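Local coordinates for protein Cfl (Pectobacterium brasiliense, PDB 7A9J) that probably joins coronafacic acid and similar carboxylic acids to amines as amides, acting as an ATP-dependent ligase of the AMP-binding family, at residues F83-T88 and D236-W241; A91-K94 and V98-P101; P229-L234 and I243-A248. The protein carries 1 engineered substitution. One frame throughout, in Å; residues are numbered along the deposited sequence.

Contact 1: residues F83-T88 and D236-W241. With R4Z (6-ethyl-1-oxidanylidene-indene-4-carboxylic acid), chain B.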
loop_
_atom_site.group_PDB
_atom_site.type_symbol
_atom_site.label_atom_id
_atom_site.label_comp_id
_atom_site.label_asym_id
_atom_site.label_seq_id
_atom_site.Cartn_x
_atom_site.Cartn_y
_atom_site.Cartn_z
ATOM N N PHE A 83 -2.432 17.296 -9.765
ATOM C CA PHE A 83 -3.295 18.010 -8.828
ATOM C C PHE A 83 -4.772 17.789 -9.199
ATOM O O PHE A 83 -5.658 17.777 -8.335
ATOM C CB PHE A 83 -3.022 19.537 -8.888
ATOM C CG PHE A 83 -1.625 19.960 -8.491
ATOM C CD1 PHE A 83 -0.726 19.045 -7.874
ATOM C CD2 PHE A 83 -1.230 21.292 -8.688
ATOM C CE1 PHE A 83 0.552 19.490 -7.500
ATOM C CE2 PHE A 83 0.026 21.754 -8.346
ATOM C CZ PHE A 83 0.946 20.853 -7.734
ATOM N N GLU A 84 -5.036 17.589 -10.493
ATOM C CA GLU A 84 -6.407 17.360 -10.928
ATOM C C GLU A 84 -6.985 16.093 -10.334
ATOM O O GLU A 84 -8.214 16.050 -10.103
ATOM C CB GLU A 84 -6.504 17.282 -12.467
ATOM C CG GLU A 84 -6.298 18.663 -13.104
ATOM C CD GLU A 84 -4.818 19.077 -13.186
ATOM O OE1 GLU A 84 -3.898 18.285 -12.896
ATOM O OE2 GLU A 84 -4.583 20.226 -13.600
ATOM N N LEU A 85 -6.131 15.079 -10.042
ATOM C CA LEU A 85 -6.654 13.827 -9.501
ATOM C C LEU A 85 -7.209 14.061 -8.102
ATOM O O LEU A 85 -8.352 13.675 -7.805
ATOM C CB LEU A 85 -5.540 12.746 -9.495
ATOM C CG LEU A 85 -5.953 11.386 -8.899
ATOM C CD1 LEU A 85 -7.325 10.928 -9.474
ATOM C CD2 LEU A 85 -4.855 10.364 -9.229
ATOM N N ILE A 86 -6.439 14.724 -7.233
ATOM C CA ILE A 86 -6.948 14.918 -5.876
ATOM C C ILE A 86 -8.105 15.922 -5.882
ATOM O O ILE A 86 -9.083 15.758 -5.134
ATOM C CB ILE A 86 -5.800 15.314 -4.923
ATOM C CG1 ILE A 86 -6.333 15.475 -3.467
ATOM C CG2 ILE A 86 -5.083 16.577 -5.454
ATOM C CD1 ILE A 86 -7.051 14.190 -2.859
ATOM N N ALA A 87 -8.070 16.921 -6.773
ATOM C CA ALA A 87 -9.204 17.819 -6.858
ATOM C C ALA A 87 -10.469 17.079 -7.281
ATOM O O ALA A 87 -11.575 17.381 -6.787
ATOM C CB ALA A 87 -8.859 18.954 -7.821
ATOM N N THR A 88 -10.324 16.121 -8.216
ATOM C CA THR A 88 -11.486 15.391 -8.714
ATOM C C THR A 88 -12.059 14.497 -7.635
ATOM O O THR A 88 -13.276 14.410 -7.497
ATOM C CB THR A 88 -11.078 14.547 -9.931
ATOM O OG1 THR A 88 -10.733 15.451 -11.004
ATOM C CG2 THR A 88 -12.226 13.640 -10.385
ATOM N N ASP A 236 0.908 4.913 -6.454
ATOM C CA ASP A 236 0.076 5.805 -7.264
ATOM C C ASP A 236 -1.119 6.342 -6.498
ATOM O O ASP A 236 -1.804 5.621 -5.760
ATOM C CB ASP A 236 -0.464 5.101 -8.529
ATOM C CG ASP A 236 0.611 4.547 -9.449
ATOM O OD1 ASP A 236 1.755 5.048 -9.478
ATOM O OD2 ASP A 236 0.273 3.614 -10.196
ATOM N N LEU A 237 -1.439 7.630 -6.777
ATOM C CA LEU A 237 -2.570 8.275 -6.122
ATOM C C LEU A 237 -3.908 7.679 -6.549
ATOM O O LEU A 237 -4.915 7.881 -5.874
ATOM C CB LEU A 237 -2.528 9.805 -6.438
ATOM C CG LEU A 237 -3.660 10.660 -5.856
ATOM C CD1 LEU A 237 -3.794 10.513 -4.338
ATOM C CD2 LEU A 237 -3.309 12.136 -6.307
ATOM N N ILE A 238 -3.928 6.911 -7.627
ATOM C CA ILE A 238 -5.137 6.181 -8.014
ATOM C C ILE A 238 -5.356 4.964 -7.119
ATOM O O ILE A 238 -6.429 4.371 -7.145
ATOM C CB ILE A 238 -5.007 5.829 -9.505
ATOM C CG1 ILE A 238 -6.377 5.764 -10.225
ATOM C CG2 ILE A 238 -4.315 4.500 -9.700
ATOM C CD1 ILE A 238 -7.143 7.118 -10.320
ATOM N N SER A 239 -4.392 4.623 -6.303
ATOM C CA SER A 239 -4.521 3.384 -5.477
ATOM C C SER A 239 -5.077 3.721 -4.086
ATOM O O SER A 239 -4.684 4.716 -3.482
ATOM C CB SER A 239 -3.153 2.743 -5.342
ATOM O OG SER A 239 -3.276 1.495 -4.648
ATOM N N PRO A 240 -5.999 2.961 -3.521
ATOM C CA PRO A 240 -6.644 3.355 -2.242
ATOM C C PRO A 240 -5.740 3.754 -1.070
ATOM O O PRO A 240 -6.053 4.727 -0.395
ATOM C CB PRO A 240 -7.434 2.072 -1.857
ATOM C CG PRO A 240 -7.911 1.566 -3.143
ATOM C CD PRO A 240 -6.646 1.757 -4.105
ATOM N N TRP A 241 -4.626 3.058 -0.811
ATOM C CA TRP A 241 -3.796 3.524 0.304
ATOM C C TRP A 241 -3.338 4.990 0.110
ATOM O O TRP A 241 -3.340 5.772 1.055
ATOM C CB TRP A 241 -2.575 2.630 0.472
ATOM C CG TRP A 241 -1.775 2.896 1.721
ATOM C CD1 TRP A 241 -2.236 3.349 2.935
ATOM C CD2 TRP A 241 -0.378 2.670 1.865
ATOM N NE1 TRP A 241 -1.173 3.452 3.841
ATOM C CE2 TRP A 241 -0.029 3.048 3.196
ATOM C CE3 TRP A 241 0.612 2.201 0.988
ATOM C CZ2 TRP A 241 1.280 2.985 3.665
ATOM C CZ3 TRP A 241 1.893 2.134 1.435
ATOM C CH2 TRP A 241 2.220 2.552 2.760
HETATM C C13 R4Z B . -6.518 -0.086 2.372
HETATM C C15 R4Z B . -4.242 -0.167 3.489
HETATM C C02 R4Z B . -1.826 -0.228 4.445
HETATM C C03 R4Z B . -0.526 -0.535 4.045
HETATM C C04 R4Z B . -0.668 -1.076 2.621
HETATM C C05 R4Z B . -2.875 -0.390 3.478
HETATM C C06 R4Z B . -2.247 -0.886 2.308
HETATM C C07 R4Z B . -3.032 -1.115 1.184
HETATM C C08 R4Z B . -2.374 -1.652 -0.097
HETATM C C11 R4Z B . -4.400 -0.847 1.198
HETATM C C12 R4Z B . -5.030 -0.365 2.354
HETATM C C14 R4Z B . -6.833 1.265 1.668
HETATM O O01 R4Z B . -2.054 0.156 5.562
HETATM O O09 R4Z B . -3.039 -1.574 -1.165
HETATM O O10 R4Z B . -1.214 -2.175 -0.107
#

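Contact 2: residues A91-K94 and V98-P101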
loop_
_atom_site.group_PDB
_atom_site.type_symbol
_atom_site.label_atom_id
_atom_site.label_comp_id
_atom_site.label_asym_id
_atom_site.label_seq_id
_atom_site.Cartn_x
_atom_site.Cartn_y
_atom_site.Cartn_z
ATOM N N ALA A 91 -14.044 16.820 -5.533
ATOM C CA ALA A 91 -15.260 17.277 -6.208
ATOM C C ALA A 91 -16.353 16.201 -6.205
ATOM O O ALA A 91 -17.548 16.538 -6.043
ATOM C CB ALA A 91 -14.959 17.762 -7.637
ATOM N N CYS A 92 -15.967 14.917 -6.418
ATOM C CA CYS A 92 -16.922 13.822 -6.365
ATOM C C CYS A 92 -17.538 13.730 -4.983
ATOM O O CYS A 92 -18.765 13.633 -4.830
ATOM C CB CYS A 92 -16.201 12.510 -6.698
ATOM S SG CYS A 92 -15.782 12.435 -8.446
ATOM N N LEU A 93 -16.680 13.824 -3.965
ATOM C CA LEU A 93 -17.152 13.801 -2.579
ATOM C C LEU A 93 -18.099 14.952 -2.284
ATOM O O LEU A 93 -19.114 14.768 -1.596
ATOM C CB LEU A 93 -15.946 13.871 -1.633
ATOM C CG LEU A 93 -15.168 12.523 -1.566
ATOM C CD1 LEU A 93 -13.810 12.753 -0.881
ATOM C CD2 LEU A 93 -15.934 11.435 -0.861
ATOM N N LYS A 94 -17.753 16.162 -2.757
ATOM C CA LYS A 94 -18.566 17.333 -2.510
ATOM C C LYS A 94 -19.990 17.133 -3.014
ATOM O O LYS A 94 -20.953 17.523 -2.347
ATOM C CB LYS A 94 -17.920 18.547 -3.214
ATOM C CG LYS A 94 -18.696 19.846 -3.105
ATOM C CD LYS A 94 -17.873 21.020 -3.716
ATOM C CE LYS A 94 -18.757 22.280 -4.027
ATOM N NZ LYS A 94 -19.477 22.807 -2.827
ATOM N N VAL A 98 -19.998 9.042 -6.916
ATOM C CA VAL A 98 -19.226 7.879 -6.482
ATOM C C VAL A 98 -17.993 7.754 -7.368
ATOM O O VAL A 98 -18.107 7.601 -8.589
ATOM C CB VAL A 98 -20.115 6.636 -6.574
ATOM C CG1 VAL A 98 -19.341 5.343 -6.214
ATOM C CG2 VAL A 98 -21.340 6.831 -5.707
ATOM N N PHE A 99 -16.801 7.833 -6.785
ATOM C CA PHE A 99 -15.644 7.714 -7.657
ATOM C C PHE A 99 -15.093 6.295 -7.670
ATOM O O PHE A 99 -15.143 5.584 -6.667
ATOM C CB PHE A 99 -14.531 8.698 -7.330
ATOM C CG PHE A 99 -14.008 8.660 -5.909
ATOM C CD1 PHE A 99 -12.795 8.025 -5.639
ATOM C CD2 PHE A 99 -14.666 9.340 -4.885
ATOM C CE1 PHE A 99 -12.231 8.032 -4.359
ATOM C CE2 PHE A 99 -14.110 9.353 -3.563
ATOM C CZ PHE A 99 -12.882 8.662 -3.325
ATOM N N VAL A 100 -14.611 5.895 -8.842
ATOM C CA VAL A 100 -14.192 4.502 -9.109
ATOM C C VAL A 100 -12.788 4.583 -9.697
ATOM O O VAL A 100 -12.626 4.694 -10.916
ATOM C CB VAL A 100 -15.147 3.768 -10.070
ATOM C CG1 VAL A 100 -14.731 2.269 -10.168
ATOM C CG2 VAL A 100 -16.587 3.897 -9.618
ATOM N N PRO A 101 -11.744 4.546 -8.867
ATOM C CA PRO A 101 -10.388 4.676 -9.379
ATOM C C PRO A 101 -9.980 3.424 -10.164
ATOM O O PRO A 101 -10.252 2.271 -9.756
ATOM C CB PRO A 101 -9.539 4.859 -8.113
ATOM C CG PRO A 101 -10.507 5.009 -6.971
ATOM C CD PRO A 101 -11.833 4.506 -7.393
#

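Contact 3: residues P229-L234 and I243-A248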
loop_
_atom_site.group_PDB
_atom_site.type_symbol
_atom_site.label_atom_id
_atom_site.label_comp_id
_atom_site.label_asym_id
_atom_site.label_seq_id
_atom_site.Cartn_x
_atom_site.Cartn_y
_atom_site.Cartn_z
ATOM N N PRO A 229 5.597 20.138 7.096
ATOM C CA PRO A 229 5.931 18.794 6.573
ATOM C C PRO A 229 5.224 18.524 5.270
ATOM O O PRO A 229 4.033 18.805 5.140
ATOM C CB PRO A 229 5.421 17.824 7.655
ATOM C CG PRO A 229 5.338 18.622 8.878
ATOM C CD PRO A 229 4.950 20.023 8.419
ATOM N N ALA A 230 5.980 18.021 4.296
ATOM C CA ALA A 230 5.431 17.483 3.056
ATOM C C ALA A 230 5.421 15.955 3.129
ATOM O O ALA A 230 6.402 15.330 3.533
ATOM C CB ALA A 230 6.255 17.924 1.838
ATOM N N ILE A 231 4.322 15.375 2.691
ATOM C CA ILE A 231 4.046 13.932 2.757
ATOM C C ILE A 231 4.160 13.414 1.345
ATOM O O ILE A 231 3.548 13.975 0.433
ATOM C CB ILE A 231 2.632 13.686 3.346
ATOM C CG1 ILE A 231 2.662 13.611 4.871
ATOM C CG2 ILE A 231 1.919 12.424 2.770
ATOM C CD1 ILE A 231 3.590 14.498 5.550
ATOM N N LEU A 232 4.904 12.304 1.160
ATOM C CA LEU A 232 5.043 11.699 -0.145
ATOM C C LEU A 232 4.533 10.271 -0.062
ATOM O O LEU A 232 4.915 9.517 0.852
ATOM C CB LEU A 232 6.503 11.677 -0.597
ATOM C CG LEU A 232 6.866 10.824 -1.781
ATOM C CD1 LEU A 232 6.104 11.320 -3.008
ATOM C CD2 LEU A 232 8.437 10.833 -2.001
ATOM N N SER A 233 3.700 9.887 -1.014
ATOM C CA SER A 233 3.389 8.455 -1.155
ATOM C C SER A 233 3.899 7.973 -2.504
ATOM O O SER A 233 3.505 8.515 -3.550
ATOM C CB SER A 233 1.883 8.177 -1.031
ATOM O OG SER A 233 1.663 6.772 -1.286
ATOM N N LEU A 234 4.763 6.927 -2.482
ATOM C CA LEU A 234 5.294 6.409 -3.726
ATOM C C LEU A 234 4.285 5.507 -4.443
ATOM O O LEU A 234 4.485 5.196 -5.627
ATOM C CB LEU A 234 6.584 5.619 -3.454
ATOM C CG LEU A 234 7.660 6.566 -2.895
ATOM C CD1 LEU A 234 8.852 5.747 -2.456
ATOM C CD2 LEU A 234 8.111 7.570 -3.967
ATOM N N ILE A 243 -4.834 7.299 -1.692
ATOM C CA ILE A 243 -5.987 8.198 -1.551
ATOM C C ILE A 243 -6.189 8.558 -0.087
ATOM O O ILE A 243 -6.322 9.737 0.287
ATOM C CB ILE A 243 -7.241 7.515 -2.127
ATOM C CG1 ILE A 243 -7.047 7.275 -3.598
ATOM C CG2 ILE A 243 -8.514 8.330 -1.723
ATOM C CD1 ILE A 243 -8.169 6.442 -4.279
ATOM N N LEU A 244 -6.148 7.528 0.783
ATOM C CA LEU A 244 -6.340 7.759 2.192
ATOM C C LEU A 244 -5.208 8.583 2.765
ATOM O O LEU A 244 -5.458 9.435 3.630
ATOM C CB LEU A 244 -6.439 6.421 2.921
ATOM C CG LEU A 244 -7.660 5.566 2.557
ATOM C CD1 LEU A 244 -7.593 4.235 3.421
ATOM C CD2 LEU A 244 -8.966 6.250 2.868
ATOM N N ILE A 245 -3.972 8.285 2.371
ATOM C CA ILE A 245 -2.830 9.067 2.857
ATOM C C ILE A 245 -3.001 10.521 2.466
ATOM O O ILE A 245 -2.762 11.410 3.275
ATOM C CB ILE A 245 -1.510 8.556 2.268
ATOM C CG1 ILE A 245 -1.143 7.226 2.956
ATOM C CG2 ILE A 245 -0.387 9.558 2.490
ATOM C CD1 ILE A 245 -0.034 6.473 2.164
ATOM N N THR A 246 -3.428 10.747 1.237
ATOM C CA THR A 246 -3.558 12.125 0.747
ATOM C C THR A 246 -4.656 12.884 1.515
ATOM O O THR A 246 -4.453 14.023 1.952
ATOM C CB THR A 246 -3.819 12.068 -0.762
ATOM O OG1 THR A 246 -2.723 11.418 -1.403
ATOM C CG2 THR A 246 -4.002 13.569 -1.359
ATOM N N PHE A 247 -5.841 12.287 1.684
ATOM C CA PHE A 247 -6.879 12.926 2.459
ATOM C C PHE A 247 -6.401 13.185 3.884
ATOM O O PHE A 247 -6.637 14.260 4.448
ATOM C CB PHE A 247 -8.165 12.086 2.555
ATOM C CG PHE A 247 -8.881 11.877 1.245
ATOM C CD1 PHE A 247 -8.937 12.895 0.249
ATOM C CD2 PHE A 247 -9.630 10.748 1.062
ATOM C CE1 PHE A 247 -9.646 12.655 -0.926
ATOM C CE2 PHE A 247 -10.324 10.514 -0.121
ATOM C CZ PHE A 247 -10.384 11.483 -1.099
ATOM N N ALA A 248 -5.734 12.191 4.479
ATOM C CA ALA A 248 -5.345 12.332 5.876
ATOM C C ALA A 248 -4.289 13.404 6.045
ATOM O O ALA A 248 -4.374 14.187 6.998
ATOM C CB ALA A 248 -4.802 10.968 6.415
#

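Contact 1: residues F83-T88 and D236-W241
Leu85 and Leu237 both turn CG away from their own backbone N (chi1 178° and 179°), and this sends the two isobutyl groups past each other in opposite directions. CD2 of Leu85 presses against CG of Leu237 at 3.6 Å and also touches its CB at 3.7 Å, while CD2 of Leu237 reaches back to CG of Leu85 at 3.8 Å. Each branched end thus lies alongside the other's stem, an arrangement that suits leucine, whose bulk sits at the end of a single methylene. Ile238 comes in at about a right angle to Leu85, with CD1 3.9 Å from CD1 of Leu85. Beside this pair, CD2 of Leu237 lies 4.3 Å from CB of Ile86.

Leu237 and Ile238 are the two corner residues of a type I beta turn, Asp236 to Ser239, closed by the bond from Ser239 N to Asp236 O. The turn leads into helix 240-251 and sets its corner side chains on the first turns of helix 83-95. Its backbone is tethered from that direction as well: Asn81 OD1 bonds to Leu237 N, and Tyr89 OH to Leu237 O. Farther along, Pro240 and Trp241 belong to the ligand pocket. The broad indole suits a flat guest: the bound indenone carboxylic acid covers one face, with C03 over the ring centre, 3.7 Å above its plane. Pro240 CB touches the ligand's ethyl carbon C14 at 3.7 Å.

Contact 2: residues A91-K94 and V98-P101
Phe99 reaches from strand 98-101 to Cys92 and Leu93 on the last turns of helix 83-95. At the root of the side chain, Phe99 CB lies 4.1 Å from SG of Cys92. With chi1 at 56°, CG stands between the backbone N and the carbonyl carbon, which lays the ring across the helix, nearly at right angles to its axis, with CD2 and CE2 toward it. Phe99 CD2 then passes CB of Cys92 at 4.0 Å. One atom farther out, CE2 of Phe99 lies 3.9 Å from both CD2 and CG of Leu93. The Leu93 methyl CD2 comes to the edge of the ring and lies in its plane.

The small, weakly polar cysteine suits the point where helix and strand draw closest, Cys92 CA and Phe99 CA being 6.4 Å apart, whereas the longer leucine can extend to the outer part of the ring. Across the two segments the packing is apolar.

The contact closes the beta-alpha-beta unit of strand 74-78, helix 83-95 and strand 98-101, whose two strands run parallel. Ile75 and Ile77 of strand 74-78 touch Cys92 and Phe99 respectively, Tyr89 meets the Phe99 ring at about 35°, Phe187 of strand 183-188 also touches Phe99, and helix 24-34 packs on Leu93.

Contact 3: residues P229-L234 and I243-A248
Strand 230-233 runs beside helix 240-251, with CA of Ser233 7.4 Å from CA of Ile245 and CA of Ile231 8.1 Å from CA of Thr246. Of the helix residues, Ile245 makes the side-chain contacts within 4.5 Å. Its chi1 of -74° puts CG1 beside the backbone N and CG2 opposite it, so the two branches fork toward different strand residues. CG2 of Ile245 meets CG2 of Ile231 at 3.7 Å, methyl against methyl, as the two isoleucines cross obliquely. The longer branch, nearly extended at chi2 165°, carries Ile245 CD1 to within 3.9 Å of Ser233 OG and 4.1 Å of Ser233 CB. A beta-branched isoleucine suits this place, since its fork covers two strand residues at once.

Ile231 and Ser233 are two apart in the strand and so both face the helix, whereas Leu232 between them points to the other side and packs on Leu259. This is the first half of a beta-alpha-beta unit, strand 230-233, helix 240-251 and strand 255-257, in the domain of the AMP-binding family; the two strands lie next to each other and run parallel. The small Ser233 gives Ile245 only a light van der Waals touch; its hydroxyl is hydrogen-bonded to Ser242 OG, tying the end of the strand to the first turn of the helix, and a weak bond to Val235 N is local. Trp278 of strand 278-281 touches both Ile231 and Ile245, and Ala280 also touches Ile245. Elsewhere on the helix, Leu244 touches the bound indenone carboxylic acid and helix 203-214, while Phe247 meets the ring of Tyr90 on helix 83-95.

Overall arrangement
All three contacts are built largely from buried apolar side chains, contact 3 lying nearest the middle of the chain, about 12 Å from its centre, and contact 2 farthest out, at about 20 Å. Contacts 2 and 3 each set a helix on a strand within its own beta-alpha-beta unit; contact 1 joins the two units, sharing helix 83-95 with contact 2 and helix 240-251 with contact 3. Leu93 also packs on Phe247, so the helices meet directly. The chemistry shifts accordingly: interlocked aliphatics in contact 1, an aromatic ring in contact 2, and an isoleucine fork meeting a serine in contact 3. Segments of contacts 1 and 3 line the ligand pocket; those of contact 2 do not.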